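Local structure of ribosome biogenesis GTPase A (Thermotoga maritima, 3CNO) at residues 192-197 with 245-250. The protein probably binds 23S rRNA and hydrolyses GTP during a late step in assembly of the 50S ribosomal subunit. Residues are numbered along the deposited sequence; the frame is centred on the assembly and turned at random.
Sequences FARSIG and FERPED
Arg-194 carries its CG anti to the backbone N (chi1 -169°) and stays extended as far as NE, while Arg-247 is bent at chi2 and chi3; together these torsions bring the two guanidinium groups close together obliquely, though both carry like charge. Arg-194 NH2 stands 3.0 Å from Arg-247 NH1, two donors that cannot bond to each other, with the guanidinium planes turned 75° apart. The carbonyl O of Asp-250 lies at the edge of the Arg-194 group, 3.7 Å from NH2. Arg-194 is exposed and Arg-247 partly so, so water probably screens the like charges.

On its other branch, Arg-247 meets the helix. Its NH2 is 2.6 Å from Ser-195 OG, which sits in the plane of the guanidinium at its edge. The same hydroxyl is hydrogen-bonded to the carbonyl O of Ile-191, one helical turn back, and more weakly to that of Ser-244. Beneath the polar groups the contact becomes apolar: Phe-192 CD1 and Phe-245 CE1 approach only to 4.5 Å. Ser-195 OG comes 4.3 Å from Phe-245 CD1, at the edge of that ring.

The arrangement is a helix end packed against the irregular last modelled residues of the chain. Helix 182-196 gives up its helical geometry at Gly-197, which has positive phi, whereas 245-250 follows helix 224-236, whose Val-235 touches both phenylalanines. Arg-247 also rests on Thr-63 and Lys-66, so the segment runs between helix 182-196 and helix 61-72.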
ATOM      1  N   PHE A 192      13.996  -5.564   2.604  1.00 36.10           N
ATOM      2  CA  PHE A 192      14.157  -5.787   1.169  1.00 36.19           C
ATOM      3  C   PHE A 192      15.081  -6.978   0.886  1.00 36.64           C
ATOM      4  O   PHE A 192      14.703  -7.916   0.185  1.00 36.30           O
ATOM      5  CB  PHE A 192      14.673  -4.524   0.465  1.00 35.66           C
ATOM      6  CG  PHE A 192      14.927  -4.712  -1.007  1.00 34.90           C
ATOM      7  CD1 PHE A 192      13.908  -4.540  -1.927  1.00 34.58           C
ATOM      8  CD2 PHE A 192      16.188  -5.076  -1.472  1.00 34.72           C
ATOM      9  CE1 PHE A 192      14.140  -4.715  -3.302  1.00 33.92           C
ATOM     10  CE2 PHE A 192      16.425  -5.261  -2.837  1.00 34.89           C
ATOM     11  CZ  PHE A 192      15.399  -5.070  -3.750  1.00 33.76           C
ATOM     12  N   ALA A 193      16.286  -6.924   1.450  1.00 37.53           N
ATOM     13  CA  ALA A 193      17.303  -7.944   1.245  1.00 38.60           C
ATOM     14  C   ALA A 193      16.819  -9.344   1.610  1.00 39.67           C
ATOM     15  O   ALA A 193      17.099 -10.287   0.882  1.00 39.50           O
ATOM     16  CB  ALA A 193      18.585  -7.596   2.015  1.00 38.07           C
ATOM     17  N   ARG A 194      16.104  -9.483   2.730  1.00 41.42           N
ATOM     18  CA  ARG A 194      15.582 -10.801   3.133  1.00 43.31           C
ATOM     19  C   ARG A 194      14.533 -11.305   2.157  1.00 43.75           C
ATOM     20  O   ARG A 194      14.523 -12.488   1.801  1.00 44.17           O
ATOM     21  CB  ARG A 194      14.999 -10.803   4.548  1.00 43.61           C
ATOM     22  CG  ARG A 194      14.720 -12.216   5.058  1.00 46.36           C
ATOM     23  CD  ARG A 194      13.597 -12.277   6.084  1.00 51.12           C
ATOM     24  NE  ARG A 194      13.188 -13.662   6.335  1.00 54.88           N
ATOM     25  CZ  ARG A 194      12.101 -14.031   7.014  1.00 56.99           C
ATOM     26  NH1 ARG A 194      11.830 -15.325   7.173  1.00 57.73           N
ATOM     27  NH2 ARG A 194      11.277 -13.122   7.527  1.00 57.36           N
ATOM     28  N   SER A 195      13.662 -10.401   1.719  1.00 44.19           N
ATOM     29  CA  SER A 195      12.603 -10.753   0.785  1.00 45.26           C
ATOM     30  C   SER A 195      13.150 -11.223  -0.560  1.00 45.65           C
ATOM     31  O   SER A 195      12.622 -12.159  -1.157  1.00 45.98           O
ATOM     32  CB  SER A 195      11.663  -9.565   0.571  1.00 45.23           C
ATOM     33  OG  SER A 195      11.330  -8.957   1.811  1.00 46.20           O
ATOM     34  N   ILE A 196      14.205 -10.572  -1.034  1.00 46.02           N
ATOM     35  CA  ILE A 196      14.713 -10.835  -2.376  1.00 46.35           C
ATOM     36  C   ILE A 196      15.885 -11.845  -2.381  1.00 46.38           C
ATOM     37  O   ILE A 196      16.187 -12.452  -3.415  1.00 47.07           O
ATOM     38  CB  ILE A 196      15.035  -9.498  -3.109  1.00 46.21           C
ATOM     39  CG1 ILE A 196      14.707  -9.596  -4.602  1.00 46.75           C
ATOM     40  CG2 ILE A 196      16.449  -9.066  -2.851  1.00 46.57           C
ATOM     41  CD1 ILE A 196      14.919  -8.301  -5.383  1.00 46.52           C
ATOM     42  N   GLY A 197      16.524 -12.034  -1.226  1.00 46.09           N
ATOM     43  CA  GLY A 197      17.593 -13.028  -1.074  1.00 45.45           C
ATOM     44  C   GLY A 197      19.013 -12.474  -1.008  1.00 45.28           C
ATOM     45  O   GLY A 197      19.988 -13.230  -1.124  1.00 44.77           O
ATOM     46  N   PHE A 245       7.118  -7.572   1.386  1.00 36.97           N
ATOM     47  CA  PHE A 245       7.916  -7.166   2.552  1.00 37.12           C
ATOM     48  C   PHE A 245       7.431  -7.793   3.846  1.00 37.79           C
ATOM     49  O   PHE A 245       8.144  -7.797   4.856  1.00 37.23           O
ATOM     50  CB  PHE A 245       7.955  -5.638   2.672  1.00 36.61           C
ATOM     51  CG  PHE A 245       8.246  -4.947   1.374  1.00 36.33           C
ATOM     52  CD1 PHE A 245       9.404  -5.253   0.649  1.00 35.83           C
ATOM     53  CD2 PHE A 245       7.349  -4.021   0.854  1.00 35.73           C
ATOM     54  CE1 PHE A 245       9.665  -4.634  -0.559  1.00 35.53           C
ATOM     55  CE2 PHE A 245       7.601  -3.389  -0.347  1.00 35.01           C
ATOM     56  CZ  PHE A 245       8.755  -3.696  -1.059  1.00 35.78           C
ATOM     57  N   GLU A 246       6.206  -8.310   3.807  1.00 38.88           N
ATOM     58  CA  GLU A 246       5.660  -9.082   4.915  1.00 40.38           C
ATOM     59  C   GLU A 246       5.114 -10.413   4.419  1.00 41.41           C
ATOM     60  O   GLU A 246       4.617 -10.522   3.291  1.00 41.01           O
ATOM     61  CB  GLU A 246       4.597  -8.288   5.683  1.00 40.12           C
ATOM     62  CG  GLU A 246       5.092  -6.919   6.120  1.00 39.86           C
ATOM     63  CD  GLU A 246       4.050  -6.102   6.835  1.00 40.22           C
ATOM     64  OE1 GLU A 246       4.368  -5.570   7.916  1.00 42.32           O
ATOM     65  OE2 GLU A 246       2.916  -5.987   6.332  1.00 39.93           O
ATOM     66  N   ARG A 247       5.260 -11.418   5.275  1.00 43.16           N
ATOM     67  CA  ARG A 247       4.772 -12.772   5.046  1.00 45.32           C
ATOM     68  C   ARG A 247       3.917 -13.107   6.265  1.00 46.65           C
ATOM     69  O   ARG A 247       4.231 -12.656   7.367  1.00 46.98           O
ATOM     70  CB  ARG A 247       5.956 -13.734   4.957  1.00 45.19           C
ATOM     71  CG  ARG A 247       6.671 -13.743   3.614  1.00 46.92           C
ATOM     72  CD  ARG A 247       8.207 -13.785   3.754  1.00 49.95           C
ATOM     73  NE  ARG A 247       8.836 -12.552   3.255  1.00 53.53           N
ATOM     74  CZ  ARG A 247       9.542 -11.686   3.988  1.00 54.88           C
ATOM     75  NH1 ARG A 247       9.745 -11.894   5.287  1.00 55.82           N
ATOM     76  NH2 ARG A 247      10.062 -10.605   3.418  1.00 54.47           N
ATOM     77  N   PRO A 248       2.814 -13.860   6.079  1.00 48.15           N
ATOM     78  CA  PRO A 248       2.047 -14.297   7.261  1.00 49.71           C
ATOM     79  C   PRO A 248       2.729 -15.365   8.150  1.00 51.24           C
ATOM     80  O   PRO A 248       2.391 -15.470   9.325  1.00 51.44           O
ATOM     81  CB  PRO A 248       0.743 -14.834   6.660  1.00 49.68           C
ATOM     82  CG  PRO A 248       1.080 -15.196   5.254  1.00 48.92           C
ATOM     83  CD  PRO A 248       2.194 -14.298   4.814  1.00 47.91           C
ATOM     84  N   GLU A 249       3.710 -16.095   7.608  1.00 53.17           N
ATOM     85  CA  GLU A 249       4.319 -17.282   8.273  1.00 54.92           C
ATOM     86  C   GLU A 249       4.960 -17.193   9.683  1.00 55.74           C
ATOM     87  O   GLU A 249       4.898 -18.191  10.414  1.00 55.95           O
ATOM     88  CB  GLU A 249       5.283 -18.030   7.338  1.00 55.12           C
ATOM     89  CG  GLU A 249       5.759 -17.255   6.136  1.00 56.27           C
ATOM     90  CD  GLU A 249       4.860 -17.469   4.942  1.00 58.65           C
ATOM     91  OE1 GLU A 249       4.583 -16.483   4.233  1.00 60.35           O
ATOM     92  OE2 GLU A 249       4.427 -18.622   4.705  1.00 59.15           O
ATOM     93  N   ASP A 250       5.613 -16.090  10.074  1.00 56.70           N
ATOM     94  CA  ASP A 250       5.886 -14.894   9.272  1.00 57.49           C
ATOM     95  C   ASP A 250       7.389 -14.606   9.199  1.00 57.69           C
ATOM     96  O   ASP A 250       7.820 -13.574   8.672  1.00 57.88           O
ATOM     97  CB  ASP A 250       5.163 -13.688   9.878  1.00 57.98           C
ATOM     98  CG  ASP A 250       5.155 -13.711  11.398  1.00 58.99           C
ATOM     99  OD1 ASP A 250       4.059 -13.568  11.992  1.00 59.70           O
ATOM    100  OD2 ASP A 250       6.243 -13.879  11.993  1.00 59.79           O
TER